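Local coordinates for 3-oxoacyl-[acyl-carrier-protein] synthase, mitochondrial (Arabidopsis thaliana, PDB 2IX4) that catalyses the condensation step of mitochondrial fatty acid synthesis, lengthening acyl chains by two carbons taken from malonyl-ACP, at residues T6-V18 and Y91-A103. Numbering follows the deposited sequence.
Sequences TGLGMVTPLGRGV and YAVCAADEALRDA
Glu98 reaches from helix 87-102 to the backbone N-H groups of Val18 and Met10 at once. Val18 N, in the first turn of helix 18-26, meets the syn lone pair of Glu98 OE2 almost straight (2.8 Å, 177°), while Met10 N approaches OE1 at 3.0 Å from above the carboxylate plane. CG lies anti to the backbone N (chi1 -176°) and the chain stays extended, which carries the carboxylate across Gly9; a water links OE2 to Leu8 O. With an alanine in place of Glu98, helix 87-102 would probably lose its link to both the strand and the N-terminus of helix 18-26. One turn on, Asp102 OD2 accepts from Leu8 N (2.8 Å) through its anti lone pair and is also hydrogen-bonded to the Tyr271 hydroxyl, while OD1 forms a salt bridge with Lys269.

Glycine and alanine let the nearly antiparallel axes of strand 6-12 and helix 91-102 approach to 5.6 Å. A side chain on Gly7 or Gly9 would strike Ala99 O or Ala95 O, respectively; instead Gly9 CA makes a CA-H...O contact with Ala95 O. Farther along, Val11 CG1 packs on Tyr91 CB.

The helix also touches strands 251-259 and 200-207, while Leu8 and Met10 pack against helix 364-378, giving the layered thiolase core.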
loop_
_atom_site.group_PDB
_atom_site.type_symbol
_atom_site.label_atom_id
_atom_site.label_comp_id
_atom_site.label_asym_id
_atom_site.label_seq_id
_atom_site.Cartn_x
_atom_site.Cartn_y
_atom_site.Cartn_z
ATOM N N THR A 6 13.767 -5.981 -18.177
ATOM C CA THR A 6 14.934 -5.455 -18.887
ATOM C C THR A 6 16.015 -4.890 -17.964
ATOM O O THR A 6 17.094 -4.522 -18.423
ATOM C CB THR A 6 14.532 -4.376 -19.927
ATOM O OG1 THR A 6 13.719 -3.376 -19.300
ATOM C CG2 THR A 6 13.764 -4.995 -21.081
ATOM N N GLY A 7 15.730 -4.830 -16.666
ATOM C CA GLY A 7 16.695 -4.319 -15.697
ATOM C C GLY A 7 16.483 -4.898 -14.316
ATOM O O GLY A 7 15.346 -5.057 -13.878
ATOM N N LEU A 8 17.585 -5.217 -13.639
ATOM C CA LEU A 8 17.543 -5.755 -12.279
ATOM C C LEU A 8 18.386 -4.901 -11.336
ATOM O O LEU A 8 19.470 -4.437 -11.704
ATOM C CB LEU A 8 18.039 -7.208 -12.250
ATOM C CG LEU A 8 17.406 -8.283 -13.147
ATOM C CD1 LEU A 8 18.176 -9.585 -13.026
ATOM C CD2 LEU A 8 15.944 -8.515 -12.819
ATOM N N GLY A 9 17.884 -4.694 -10.120
ATOM C CA GLY A 9 18.603 -3.907 -9.121
ATOM C C GLY A 9 18.235 -4.340 -7.720
ATOM O O GLY A 9 17.068 -4.606 -7.438
ATOM N N MET A 10 19.229 -4.423 -6.839
ATOM C CA MET A 10 18.969 -4.836 -5.458
ATOM C C MET A 10 20.053 -4.415 -4.473
ATOM O O MET A 10 21.212 -4.202 -4.844
ATOM C CB MET A 10 18.729 -6.355 -5.374
ATOM C CG MET A 10 19.977 -7.223 -5.572
ATOM S SD MET A 10 19.655 -8.880 -6.211
ATOM C CE MET A 10 18.263 -9.393 -5.212
ATOM N N VAL A 11 19.643 -4.287 -3.216
ATOM C CA VAL A 11 20.555 -4.110 -2.090
ATOM C C VAL A 11 20.050 -5.018 -0.970
ATOM O O VAL A 11 18.918 -4.875 -0.505
ATOM C CB VAL A 11 20.702 -2.606 -1.666
ATOM C CG1 VAL A 11 19.349 -1.929 -1.460
ATOM C CG2 VAL A 11 21.585 -2.458 -0.433
ATOM N N THR A 12 20.881 -5.983 -0.581
ATOM C CA THR A 12 20.460 -7.059 0.329
ATOM C C THR A 12 21.510 -7.292 1.420
ATOM O O THR A 12 22.600 -6.714 1.358
ATOM C CB THR A 12 20.230 -8.397 -0.434
ATOM O OG1 THR A 12 21.485 -8.921 -0.887
ATOM C CG2 THR A 12 19.287 -8.216 -1.621
ATOM N N PRO A 13 21.191 -8.140 2.424
ATOM C CA PRO A 13 22.202 -8.563 3.400
ATOM C C PRO A 13 23.377 -9.357 2.811
ATOM O O PRO A 13 24.351 -9.621 3.521
ATOM C CB PRO A 13 21.400 -9.434 4.375
ATOM C CG PRO A 13 19.987 -8.965 4.213
ATOM C CD PRO A 13 19.871 -8.711 2.752
ATOM N N LEU A 14 23.282 -9.736 1.538
ATOM C CA LEU A 14 24.391 -10.373 0.827
ATOM C C LEU A 14 25.168 -9.370 -0.022
ATOM O O LEU A 14 26.050 -9.755 -0.797
ATOM C CB LEU A 14 23.893 -11.530 -0.047
ATOM C CG LEU A 14 23.139 -12.681 0.633
ATOM C CD1 LEU A 14 22.614 -13.657 -0.409
ATOM C CD2 LEU A 14 24.017 -13.398 1.656
ATOM N N GLY A 15 24.832 -8.089 0.118
ATOM C CA GLY A 15 25.572 -7.021 -0.551
ATOM C C GLY A 15 24.721 -6.059 -1.355
ATOM O O GLY A 15 23.546 -6.315 -1.626
ATOM N N ARG A 16 25.327 -4.936 -1.726
ATOM C CA ARG A 16 24.685 -3.975 -2.604
ATOM C C ARG A 16 25.019 -4.343 -4.043
ATOM O O ARG A 16 26.191 -4.496 -4.395
ATOM C CB ARG A 16 25.151 -2.552 -2.268
ATOM C CG ARG A 16 24.537 -1.442 -3.124
ATOM C CD ARG A 16 25.451 -1.054 -4.272
ATOM N NE ARG A 16 26.771 -0.665 -3.783
ATOM C CZ ARG A 16 27.853 -0.530 -4.542
ATOM N NH1 ARG A 16 27.792 -0.744 -5.852
ATOM N NH2 ARG A 16 29.001 -0.176 -3.987
ATOM N N GLY A 17 23.984 -4.493 -4.867
ATOM C CA GLY A 17 24.163 -4.859 -6.272
ATOM C C GLY A 17 23.753 -6.289 -6.566
ATOM O O GLY A 17 23.896 -7.172 -5.714
ATOM N N VAL A 18 23.243 -6.511 -7.777
ATOM C CA VAL A 18 22.818 -7.840 -8.235
ATOM C C VAL A 18 23.994 -8.823 -8.286
ATOM O O VAL A 18 23.894 -9.936 -7.768
ATOM C CB VAL A 18 22.091 -7.772 -9.616
ATOM C CG1 VAL A 18 21.836 -9.167 -10.177
ATOM C CG2 VAL A 18 20.774 -7.014 -9.496
ATOM N N TYR A 91 17.213 2.661 0.124
ATOM C CA TYR A 91 17.422 1.323 -0.436
ATOM C C TYR A 91 16.773 1.192 -1.812
ATOM O O TYR A 91 17.389 0.681 -2.750
ATOM C CB TYR A 91 16.868 0.234 0.493
ATOM C CG TYR A 91 17.591 0.055 1.813
ATOM C CD1 TYR A 91 16.985 -0.641 2.857
ATOM C CD2 TYR A 91 18.867 0.583 2.028
ATOM C CE1 TYR A 91 17.627 -0.818 4.067
ATOM C CE2 TYR A 91 19.519 0.417 3.246
ATOM C CZ TYR A 91 18.888 -0.285 4.261
ATOM O OH TYR A 91 19.511 -0.461 5.472
ATOM N N ALA A 92 15.534 1.668 -1.916
ATOM C CA ALA A 92 14.758 1.599 -3.148
ATOM C C ALA A 92 15.384 2.445 -4.246
ATOM O O ALA A 92 15.467 2.007 -5.388
ATOM C CB ALA A 92 13.323 2.029 -2.898
ATOM N N VAL A 93 15.825 3.649 -3.896
ATOM C CA VAL A 93 16.460 4.541 -4.865
ATOM C C VAL A 93 17.764 3.922 -5.367
ATOM O O VAL A 93 18.033 3.925 -6.567
ATOM C CB VAL A 93 16.677 5.969 -4.293
ATOM C CG1 VAL A 93 17.497 6.834 -5.257
ATOM C CG2 VAL A 93 15.336 6.632 -4.008
ATOM N N CYS A 94 18.553 3.377 -4.442
ATOM C CA CYS A 94 19.794 2.671 -4.776
ATOM C C CYS A 94 19.540 1.525 -5.762
ATOM O O CYS A 94 20.202 1.427 -6.798
ATOM C CB CYS A 94 20.464 2.140 -3.502
ATOM S SG CYS A 94 21.989 1.221 -3.780
ATOM N N ALA A 95 18.570 0.676 -5.429
ATOM C CA ALA A 95 18.198 -0.461 -6.269
ATOM C C ALA A 95 17.597 -0.029 -7.608
ATOM O O ALA A 95 17.891 -0.630 -8.646
ATOM C CB ALA A 95 17.240 -1.379 -5.523
ATOM N N ALA A 96 16.761 1.012 -7.580
ATOM C CA ALA A 96 16.129 1.526 -8.794
ATOM C C ALA A 96 17.162 2.087 -9.758
ATOM O O ALA A 96 17.046 1.898 -10.967
ATOM C CB ALA A 96 15.082 2.576 -8.463
ATOM N N ASP A 97 18.174 2.762 -9.215
ATOM C CA ASP A 97 19.252 3.327 -10.026
ATOM C C ASP A 97 20.052 2.247 -10.750
ATOM O O ASP A 97 20.429 2.420 -11.914
ATOM C CB ASP A 97 20.192 4.173 -9.167
ATOM C CG ASP A 97 21.118 5.038 -10.003
ATOM O OD1 ASP A 97 22.333 4.751 -10.031
ATOM O OD2 ASP A 97 20.623 5.993 -10.646
ATOM N N GLU A 98 20.320 1.144 -10.053
ATOM C CA GLU A 98 21.008 -0.000 -10.647
ATOM C C GLU A 98 20.157 -0.638 -11.744
ATOM O O GLU A 98 20.650 -0.893 -12.845
ATOM C CB GLU A 98 21.369 -1.043 -9.582
ATOM C CG GLU A 98 22.176 -2.219 -10.127
ATOM C CD GLU A 98 22.274 -3.398 -9.169
ATOM O OE1 GLU A 98 21.747 -3.322 -8.035
ATOM O OE2 GLU A 98 22.889 -4.409 -9.562
ATOM N N ALA A 99 18.884 -0.891 -11.434
ATOM C CA ALA A 99 17.943 -1.480 -12.388
ATOM C C ALA A 99 17.802 -0.655 -13.670
ATOM O O ALA A 99 17.848 -1.201 -14.771
ATOM C CB ALA A 99 16.579 -1.695 -11.731
ATOM N N LEU A 100 17.641 0.659 -13.520
ATOM C CA LEU A 100 17.469 1.558 -14.666
ATOM C C LEU A 100 18.718 1.665 -15.539
ATOM O O LEU A 100 18.619 1.747 -16.769
ATOM C CB LEU A 100 17.008 2.946 -14.205
ATOM C CG LEU A 100 15.555 3.030 -13.717
ATOM C CD1 LEU A 100 15.358 4.250 -12.833
ATOM C CD2 LEU A 100 14.573 3.039 -14.888
ATOM N N ARG A 101 19.888 1.665 -14.907
ATOM C CA ARG A 101 21.151 1.695 -15.648
ATOM C C ARG A 101 21.406 0.360 -16.349
ATOM O O ARG A 101 21.910 0.329 -17.471
ATOM C CB ARG A 101 22.312 2.099 -14.738
ATOM C CG ARG A 101 22.227 3.558 -14.317
ATOM C CD ARG A 101 23.401 4.012 -13.475
ATOM N NE ARG A 101 23.164 5.357 -12.953
ATOM C CZ ARG A 101 23.465 6.484 -13.595
ATOM N NH1 ARG A 101 24.041 6.456 -14.793
ATOM N NH2 ARG A 101 23.195 7.654 -13.029
ATOM N N ASP A 102 21.024 -0.731 -15.684
ATOM C CA ASP A 102 21.030 -2.074 -16.273
ATOM C C ASP A 102 20.132 -2.133 -17.517
ATOM O O ASP A 102 20.526 -2.680 -18.551
ATOM C CB ASP A 102 20.578 -3.101 -15.228
ATOM C CG ASP A 102 20.705 -4.540 -15.705
ATOM O OD1 ASP A 102 21.620 -4.850 -16.498
ATOM O OD2 ASP A 102 19.891 -5.374 -15.256
ATOM N N ALA A 103 18.937 -1.551 -17.406
ATOM C CA ALA A 103 17.974 -1.479 -18.509
ATOM C C ALA A 103 18.328 -0.413 -19.547
ATOM O O ALA A 103 17.702 -0.344 -20.610
ATOM C CB ALA A 103 16.572 -1.235 -17.963
HETATM O O HOH W 1 22.039 -5.085 -12.172
#